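Local coordinates for protein AlkZ (Streptomyces sahachiroi, PDB 5UUJ) that belongs to the AlkZ-like DNA glycosylase family, a group of winged-helix proteins within the helix-turn-helix clan, at residues A14-R19 with Y219-I224; A214-Y219 with F263-H268. All blocks are in the same frame, centred on the assembly; numbering follows the deposited sequence.

Contact 1: residues A14-R19 with Y219-I224; sequences AWRMQR and YGPATI
Arg16 reaches from helix 9-19 to the loop that follows helix 204-219 and grips two successive backbone carbonyls there. Its NE donates to Gly220 O at 2.9 Å in a fairly straight bond (161° at the hydrogen), approaching from well above the carbonyl plane. The neighbouring NH2 donates to Pro221 O, also at 2.9 Å but more bent. Tyr219 O is close as well, 3.1 Å from NH2. The side chain owes its reach to a fully extended run from CG to NE, with CG anti to the carbonyl carbon (chi1 -74°). Gly220 O and Pro221 O both lie at the edge of the guanidinium and near its plane, Pro221 O almost exactly in it.

Beside it, one helix position earlier, Trp15 brings its six-membered ring to the same glycine: CE3 and CZ3 rest on Gly220 O, with CZ3 the nearer at 3.6 Å.

The peptide bond between Gly220 and Pro221 is cis, a kink that probably contributes to turning both carbonyls toward Arg16. Further out, Arg19 lays its CG over one face of the Trp15 ring, 3.5 Å above the plane, and Trp15 NE1 is hydrogen-bonded to Glu271. Pro221 packs on Val12 and Leu272, and Arg16 itself touches Trp9 and Pro294. Tyr219 OH is hydrogen-bonded to Leu37 O.

The contact is buried, and there the guanidinium supplies hydrogen bonds to Gly220 O and Pro221 O, in a loop with no regular structure. Held through two of its nitrogens, it has little freedom to rotate, and its charge is probably eased by the carbonyl dipoles around it.

Contact 2: residues A214-Y219 with F263-H268; sequences AYLGAY and FVLTEH
Leu216, near the end of helix 204-219, lies against Phe263 and Leu265 where the helix crosses strand 260-265. The axes of the two short segments run nearly at right angles, at 98°, and come within 7.7 Å of each other; the nearest CA atoms are those of Leu216 and Val264, 6.2 Å apart. After Leu265 the chain leaves the strand in a turn closed by His268 N donating to Leu265 O, which brings the imidazole back toward the helix.

Leu216 carries most of the apolar contact. Its CB meets Leu265 CG at 4.0 Å, while CD2 points at the strand backbone, 3.5 Å from Phe263 O. With CG anti to the carbonyl carbon (chi1 -66°), the isobutyl group extends across to the strand. Strand 260-265 pairs antiparallel with 252-257 and is an edge strand of a small three-stranded sheet; 252-257 and 260-265 form the hairpin, which follows three helices as the wing of a winged-helix arrangement, consistent with the helix-turn-helix clan of this family. Leu252, on the neighbouring strand, touches both Leu216 and Leu265.

At the next position Gly217 CA lies 4.1 Å from His268 CE1, and Gly217 N is near Leu265 CD1. A water links the two segments. It accepts from Leu265 N at 2.9 Å, donates weakly to Leu216 O, and lies in the imidazole plane 3.0 Å from His268 ND1. Glu267 CG sits over the centre of one face of that ring.

Overall arrangement
Contacts 1 and 2 sit side by side, their centres about 7 Å apart, and share Tyr219. Their segments alternate along the chain, and the end of helix 204-219 and the loop after it are contacted by both helix 9-19 and strand 260-265. Two probable hydrogen bonds tie the contacts together: Arg19 NE lies 2.8 Å from Gly217 O, and Ala222 O is 2.8 Å from Phe263 N. Trp15 of contact 1 also packs on contact 2, with CZ2 3.5 Å from His268 ND1, the two ring planes inclined at about 55°, and with Trp15 CH2 equally close to Leu216 O.

Contact 1: residues A14-R19 with Y219-I224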
ATOM      1  N   ALA A  14      -3.762 -17.317   8.623  1.00 16.35           N
ATOM      2  CA  ALA A  14      -5.211 -17.450   8.534  1.00 19.27           C
ATOM      3  C   ALA A  14      -5.904 -16.208   9.088  1.00 17.03           C
ATOM      4  O   ALA A  14      -6.880 -15.724   8.514  1.00 16.07           O
ATOM      5  CB  ALA A  14      -5.676 -18.688   9.275  1.00 17.84           C
ATOM      6  N   TRP A  15      -5.397 -15.696  10.204  1.00 16.25           N
ATOM      7  CA  TRP A  15      -5.983 -14.521  10.831  1.00 16.19           C
ATOM      8  C   TRP A  15      -5.820 -13.296   9.934  1.00 15.25           C
ATOM      9  O   TRP A  15      -6.764 -12.530   9.740  1.00 15.16           O
ATOM     10  CB  TRP A  15      -5.348 -14.263  12.198  1.00 16.75           C
ATOM     11  CG  TRP A  15      -5.944 -13.082  12.895  1.00 17.07           C
ATOM     12  CD1 TRP A  15      -7.097 -13.058  13.623  1.00 18.05           C
ATOM     13  CD2 TRP A  15      -5.423 -11.747  12.920  1.00 16.72           C
ATOM     14  NE1 TRP A  15      -7.328 -11.791  14.098  1.00 18.34           N
ATOM     15  CE2 TRP A  15      -6.316 -10.967  13.681  1.00 17.52           C
ATOM     16  CE3 TRP A  15      -4.293 -11.137  12.373  1.00 16.06           C
ATOM     17  CZ2 TRP A  15      -6.112  -9.608  13.910  1.00 17.66           C
ATOM     18  CZ3 TRP A  15      -4.091  -9.785  12.604  1.00 16.20           C
ATOM     19  CH2 TRP A  15      -4.995  -9.038  13.365  1.00 16.98           C
ATOM     20  N   ARG A  16      -4.622 -13.125   9.382  1.00 14.74           N
ATOM     21  CA  ARG A  16      -4.357 -12.026   8.458  1.00 14.07           C
ATOM     22  C   ARG A  16      -5.292 -12.084   7.254  1.00 13.80           C
ATOM     23  O   ARG A  16      -5.849 -11.067   6.843  1.00 13.49           O
ATOM     24  CB  ARG A  16      -2.901 -12.052   7.987  1.00 13.95           C
ATOM     25  CG  ARG A  16      -1.899 -11.594   9.031  1.00 14.33           C
ATOM     26  CD  ARG A  16      -0.473 -11.801   8.561  1.00 14.52           C
ATOM     27  NE  ARG A  16       0.499 -11.329   9.544  1.00 15.13           N
ATOM     28  CZ  ARG A  16       1.812 -11.518   9.454  1.00 15.66           C
ATOM     29  NH1 ARG A  16       2.324 -12.176   8.424  1.00 15.69           N
ATOM     30  NH2 ARG A  16       2.614 -11.055  10.401  1.00 16.44           N
HETATM   31  N   MSE A  17      -5.469 -13.277   6.696  1.00 14.53           N
HETATM   32  CA  MSE A  17      -6.313 -13.436   5.520  1.00 19.64           C
HETATM   33  C   MSE A  17      -7.780 -13.176   5.835  1.00 15.59           C
HETATM   34  O   MSE A  17      -8.549 -12.774   4.962  1.00 14.97           O
HETATM   35  CB  MSE A  17      -6.141 -14.833   4.931  1.00 16.53           C
HETATM   36  CG  MSE A  17      -4.843 -14.992   4.164  1.00 21.96           C
HETATM   37 SE   MSE A  17      -4.750 -16.694   3.231  1.00 29.98          SE
HETATM   38  CE  MSE A  17      -3.823 -16.101   1.622  1.00 30.97           C
ATOM     39  N   GLN A  18      -8.168 -13.405   7.082  1.00 14.96           N
ATOM     40  CA  GLN A  18      -9.505 -13.054   7.524  1.00 15.53           C
ATOM     41  C   GLN A  18      -9.630 -11.532   7.580  1.00 15.02           C
ATOM     42  O   GLN A  18     -10.589 -10.958   7.064  1.00 15.47           O
ATOM     43  CB  GLN A  18      -9.807 -13.689   8.883  1.00 16.50           C
ATOM     44  CG  GLN A  18     -11.143 -13.290   9.480  1.00 26.38           C
ATOM     45  CD  GLN A  18     -11.018 -12.177  10.510  1.00 32.00           C
ATOM     46  OE1 GLN A  18     -11.577 -11.092  10.340  1.00 35.59           O
ATOM     47  NE2 GLN A  18     -10.289 -12.446  11.590  1.00 25.23           N
ATOM     48  N   ARG A  19      -8.643 -10.879   8.179  1.00 14.64           N
ATOM     49  CA  ARG A  19      -8.661  -9.424   8.304  1.00 14.43           C
ATOM     50  C   ARG A  19      -8.578  -8.731   6.944  1.00 13.73           C
ATOM     51  O   ARG A  19      -9.118  -7.640   6.776  1.00 13.76           O
ATOM     52  CB  ARG A  19      -7.513  -8.950   9.197  1.00 14.47           C
ATOM     53  CG  ARG A  19      -7.564  -9.480  10.624  1.00 15.39           C
ATOM     54  CD  ARG A  19      -8.735  -8.919  11.400  1.00 16.37           C
ATOM     55  NE  ARG A  19      -8.661  -7.467  11.539  1.00 16.51           N
ATOM     56  CZ  ARG A  19      -9.644  -6.709  12.013  1.00 17.45           C
ATOM     57  NH1 ARG A  19     -10.790  -7.259  12.398  1.00 18.35           N
ATOM     58  NH2 ARG A  19      -9.483  -5.397  12.102  1.00 17.71           N
ATOM     59  N   TYR A 219      -1.866  -6.780   9.317  1.00 13.86           N
ATOM     60  CA  TYR A 219      -0.603  -7.484   9.097  1.00 13.79           C
ATOM     61  C   TYR A 219       0.092  -7.906  10.391  1.00 14.06           C
ATOM     62  O   TYR A 219       1.261  -8.300  10.373  1.00 14.04           O
ATOM     63  CB  TYR A 219       0.342  -6.603   8.275  1.00 13.17           C
ATOM     64  CG  TYR A 219      -0.325  -5.960   7.084  1.00 13.45           C
ATOM     65  CD1 TYR A 219      -0.774  -6.726   6.012  1.00 13.39           C
ATOM     66  CD2 TYR A 219      -0.512  -4.587   7.031  1.00 13.42           C
ATOM     67  CE1 TYR A 219      -1.390  -6.139   4.925  1.00 13.36           C
ATOM     68  CE2 TYR A 219      -1.122  -3.993   5.945  1.00 12.40           C
ATOM     69  CZ  TYR A 219      -1.560  -4.771   4.897  1.00 12.82           C
ATOM     70  OH  TYR A 219      -2.173  -4.173   3.824  1.00 15.95           O
ATOM     71  N   GLY A 220      -0.622  -7.819  11.508  1.00 14.90           N
ATOM     72  CA  GLY A 220      -0.091  -8.274  12.779  1.00 16.04           C
ATOM     73  C   GLY A 220      -0.056  -9.792  12.845  1.00 15.64           C
ATOM     74  O   GLY A 220      -0.655 -10.457  12.004  1.00 15.85           O
ATOM     75  N   PRO A 221       0.674 -10.352  13.825  1.00 16.11           N
ATOM     76  CA  PRO A 221       1.580  -9.627  14.722  1.00 16.01           C
ATOM     77  C   PRO A 221       2.822  -9.166  13.966  1.00 15.32           C
ATOM     78  O   PRO A 221       3.145  -9.758  12.937  1.00 15.17           O
ATOM     79  CB  PRO A 221       1.939 -10.667  15.795  1.00 16.93           C
ATOM     80  CG  PRO A 221       0.935 -11.777  15.636  1.00 17.58           C
ATOM     81  CD  PRO A 221       0.565 -11.774  14.191  1.00 17.01           C
ATOM     82  N   ALA A 222       3.498  -8.131  14.456  1.00 15.13           N
ATOM     83  CA  ALA A 222       4.673  -7.608  13.770  1.00 14.92           C
ATOM     84  C   ALA A 222       5.618  -6.907  14.733  1.00 14.97           C
ATOM     85  O   ALA A 222       5.220  -6.491  15.821  1.00 15.43           O
ATOM     86  CB  ALA A 222       4.252  -6.657  12.663  1.00 13.94           C
ATOM     87  N   THR A 223       6.875  -6.788  14.321  1.00 14.92           N
ATOM     88  CA  THR A 223       7.879  -6.073  15.098  1.00 18.13           C
ATOM     89  C   THR A 223       7.897  -4.602  14.708  1.00 17.81           C
ATOM     90  O   THR A 223       7.298  -4.203  13.705  1.00 14.30           O
ATOM     91  CB  THR A 223       9.288  -6.651  14.884  1.00 17.45           C
ATOM     92  OG1 THR A 223       9.697  -6.416  13.530  1.00 17.71           O
ATOM     93  CG2 THR A 223       9.315  -8.146  15.176  1.00 19.66           C
ATOM     94  N   ILE A 224       8.597  -3.805  15.503  1.00 15.52           N
ATOM     95  CA  ILE A 224       8.797  -2.398  15.197  1.00 15.53           C
ATOM     96  C   ILE A 224       9.550  -2.245  13.880  1.00 21.45           C
ATOM     97  O   ILE A 224       9.218  -1.382  13.068  1.00 19.27           O
ATOM     98  CB  ILE A 224       9.567  -1.690  16.329  1.00 16.39           C
ATOM     99  CG1 ILE A 224       8.669  -1.589  17.563  1.00 16.99           C
ATOM    100  CG2 ILE A 224      10.043  -0.296  15.892  1.00 16.46           C
ATOM    101  CD1 ILE A 224       9.358  -1.057  18.795  1.00 19.41           C
TER

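Contact 2: residues A214-Y219 with F263-H268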
ATOM      1  N   ALA A 214      -3.910   0.495  12.712  1.00 14.55           N
ATOM      2  CA  ALA A 214      -4.375   0.095  11.391  1.00 16.24           C
ATOM      3  C   ALA A 214      -3.461  -0.970  10.790  1.00 16.63           C
ATOM      4  O   ALA A 214      -3.934  -1.946  10.208  1.00 15.22           O
ATOM      5  CB  ALA A 214      -4.457   1.302  10.469  1.00 15.51           C
ATOM      6  N   TYR A 215      -2.154  -0.782  10.940  1.00 13.05           N
ATOM      7  CA  TYR A 215      -1.187  -1.724  10.391  1.00 14.78           C
ATOM      8  C   TYR A 215      -1.312  -3.106  11.034  1.00 13.89           C
ATOM      9  O   TYR A 215      -1.432  -4.114  10.338  1.00 14.59           O
ATOM     10  CB  TYR A 215       0.241  -1.203  10.568  1.00 12.96           C
ATOM     11  CG  TYR A 215       1.274  -2.172  10.046  1.00 12.25           C
ATOM     12  CD1 TYR A 215       1.570  -2.237   8.690  1.00 11.92           C
ATOM     13  CD2 TYR A 215       1.935  -3.038  10.902  1.00 12.59           C
ATOM     14  CE1 TYR A 215       2.502  -3.133   8.205  1.00 11.99           C
ATOM     15  CE2 TYR A 215       2.872  -3.937  10.428  1.00 12.58           C
ATOM     16  CZ  TYR A 215       3.149  -3.981   9.079  1.00 12.31           C
ATOM     17  OH  TYR A 215       4.077  -4.877   8.607  1.00 12.53           O
ATOM     18  N   LEU A 216      -1.284  -3.147  12.362  1.00 13.70           N
ATOM     19  CA  LEU A 216      -1.357  -4.412  13.089  1.00 14.29           C
ATOM     20  C   LEU A 216      -2.700  -5.106  12.883  1.00 14.79           C
ATOM     21  O   LEU A 216      -2.802  -6.326  13.008  1.00 15.22           O
ATOM     22  CB  LEU A 216      -1.118  -4.185  14.582  1.00 15.01           C
ATOM     23  CG  LEU A 216       0.278  -3.711  14.994  1.00 16.35           C
ATOM     24  CD1 LEU A 216       0.331  -3.522  16.499  1.00 15.87           C
ATOM     25  CD2 LEU A 216       1.364  -4.682  14.538  1.00 14.53           C
ATOM     26  N   GLY A 217      -3.725  -4.322  12.562  1.00 14.85           N
ATOM     27  CA  GLY A 217      -5.056  -4.857  12.350  1.00 15.50           C
ATOM     28  C   GLY A 217      -5.191  -5.659  11.069  1.00 15.26           C
ATOM     29  O   GLY A 217      -6.182  -6.363  10.878  1.00 15.97           O
ATOM     30  N   ALA A 218      -4.199  -5.553  10.189  1.00 18.22           N
ATOM     31  CA  ALA A 218      -4.213  -6.274   8.919  1.00 18.14           C
ATOM     32  C   ALA A 218      -3.008  -7.200   8.775  1.00 14.31           C
ATOM     33  O   ALA A 218      -3.118  -8.275   8.183  1.00 14.80           O
ATOM     34  CB  ALA A 218      -4.255  -5.289   7.759  1.00 18.97           C
ATOM     35  N   TYR A 219      -1.866  -6.780   9.317  1.00 13.86           N
ATOM     36  CA  TYR A 219      -0.603  -7.484   9.097  1.00 13.79           C
ATOM     37  C   TYR A 219       0.092  -7.906  10.391  1.00 14.06           C
ATOM     38  O   TYR A 219       1.261  -8.300  10.373  1.00 14.04           O
ATOM     39  CB  TYR A 219       0.342  -6.603   8.275  1.00 13.17           C
ATOM     40  CG  TYR A 219      -0.325  -5.960   7.084  1.00 13.45           C
ATOM     41  CD1 TYR A 219      -0.774  -6.726   6.012  1.00 13.39           C
ATOM     42  CD2 TYR A 219      -0.512  -4.587   7.031  1.00 13.42           C
ATOM     43  CE1 TYR A 219      -1.390  -6.139   4.925  1.00 13.36           C
ATOM     44  CE2 TYR A 219      -1.122  -3.993   5.945  1.00 12.40           C
ATOM     45  CZ  TYR A 219      -1.560  -4.771   4.897  1.00 12.82           C
ATOM     46  OH  TYR A 219      -2.173  -4.173   3.824  1.00 15.95           O
ATOM     47  N   PHE A 263       4.356  -7.818  18.157  1.00 23.31           N
ATOM     48  CA  PHE A 263       3.220  -7.155  18.789  1.00 22.66           C
ATOM     49  C   PHE A 263       1.927  -7.386  18.013  1.00 19.02           C
ATOM     50  O   PHE A 263       1.891  -7.246  16.792  1.00 17.36           O
ATOM     51  CB  PHE A 263       3.470  -5.648  18.908  1.00 19.15           C
ATOM     52  CG  PHE A 263       4.614  -5.287  19.815  1.00 24.27           C
ATOM     53  CD1 PHE A 263       4.528  -5.501  21.182  1.00 24.62           C
ATOM     54  CD2 PHE A 263       5.765  -4.713  19.302  1.00 21.01           C
ATOM     55  CE1 PHE A 263       5.574  -5.163  22.019  1.00 26.11           C
ATOM     56  CE2 PHE A 263       6.816  -4.370  20.135  1.00 28.23           C
ATOM     57  CZ  PHE A 263       6.721  -4.595  21.493  1.00 29.01           C
ATOM     58  N   VAL A 264       0.868  -7.738  18.734  1.00 20.34           N
ATOM     59  CA  VAL A 264      -0.478  -7.763  18.174  1.00 20.30           C
ATOM     60  C   VAL A 264      -1.357  -6.852  19.027  1.00 18.07           C
ATOM     61  O   VAL A 264      -1.061  -6.633  20.201  1.00 18.98           O
ATOM     62  CB  VAL A 264      -1.063  -9.198  18.131  1.00 19.91           C
ATOM     63  CG1 VAL A 264      -1.435  -9.693  19.533  1.00 18.28           C
ATOM     64  CG2 VAL A 264      -2.272  -9.253  17.209  1.00 24.66           C
ATOM     65  N   LEU A 265      -2.415  -6.300  18.443  1.00 18.08           N
ATOM     66  CA  LEU A 265      -3.381  -5.541  19.233  1.00 19.19           C
ATOM     67  C   LEU A 265      -4.039  -6.471  20.245  1.00 20.08           C
ATOM     68  O   LEU A 265      -4.449  -7.581  19.907  1.00 19.78           O
ATOM     69  CB  LEU A 265      -4.443  -4.887  18.347  1.00 19.26           C
ATOM     70  CG  LEU A 265      -3.959  -3.786  17.399  1.00 19.25           C
ATOM     71  CD1 LEU A 265      -5.075  -3.372  16.456  1.00 19.06           C
ATOM     72  CD2 LEU A 265      -3.447  -2.581  18.177  1.00 19.51           C
ATOM     73  N   THR A 266      -4.131  -6.012  21.488  1.00 21.34           N
ATOM     74  CA  THR A 266      -4.712  -6.812  22.558  1.00 22.56           C
ATOM     75  C   THR A 266      -6.158  -7.187  22.236  1.00 23.00           C
ATOM     76  O   THR A 266      -6.619  -8.268  22.601  1.00 23.50           O
ATOM     77  CB  THR A 266      -4.654  -6.063  23.901  1.00 24.17           C
ATOM     78  OG1 THR A 266      -3.290  -5.734  24.199  1.00 23.87           O
ATOM     79  CG2 THR A 266      -5.234  -6.911  25.038  1.00 25.73           C
ATOM     80  N   GLU A 267      -6.863  -6.304  21.537  1.00 22.97           N
ATOM     81  CA  GLU A 267      -8.253  -6.561  21.171  1.00 23.73           C
ATOM     82  C   GLU A 267      -8.386  -7.717  20.172  1.00 22.44           C
ATOM     83  O   GLU A 267      -9.485  -8.203  19.930  1.00 22.98           O
ATOM     84  CB  GLU A 267      -8.896  -5.296  20.592  1.00 23.99           C
ATOM     85  CG  GLU A 267      -8.224  -4.766  19.331  1.00 24.01           C
ATOM     86  CD  GLU A 267      -8.988  -3.612  18.696  1.00 29.35           C
ATOM     87  OE1 GLU A 267      -8.354  -2.586  18.368  1.00 33.35           O
ATOM     88  OE2 GLU A 267     -10.220  -3.732  18.516  1.00 32.84           O
ATOM     89  N   HIS A 268      -7.264  -8.153  19.603  1.00 21.04           N
ATOM     90  CA  HIS A 268      -7.254  -9.242  18.626  1.00 20.05           C
ATOM     91  C   HIS A 268      -6.545 -10.496  19.145  1.00 19.90           C
ATOM     92  O   HIS A 268      -6.455 -11.498  18.435  1.00 19.25           O
ATOM     93  CB  HIS A 268      -6.579  -8.782  17.330  1.00 18.79           C
ATOM     94  CG  HIS A 268      -7.328  -7.710  16.604  1.00 19.03           C
ATOM     95  ND1 HIS A 268      -6.699  -6.748  15.846  1.00 18.48           N
ATOM     96  CD2 HIS A 268      -8.656  -7.453  16.518  1.00 19.98           C
ATOM     97  CE1 HIS A 268      -7.607  -5.941  15.324  1.00 19.09           C
ATOM     98  NE2 HIS A 268      -8.799  -6.347  15.716  1.00 20.01           N
TER
HETATM   99  O   HOH W   1      -3.695  -6.725  15.844  1.00 12.74           O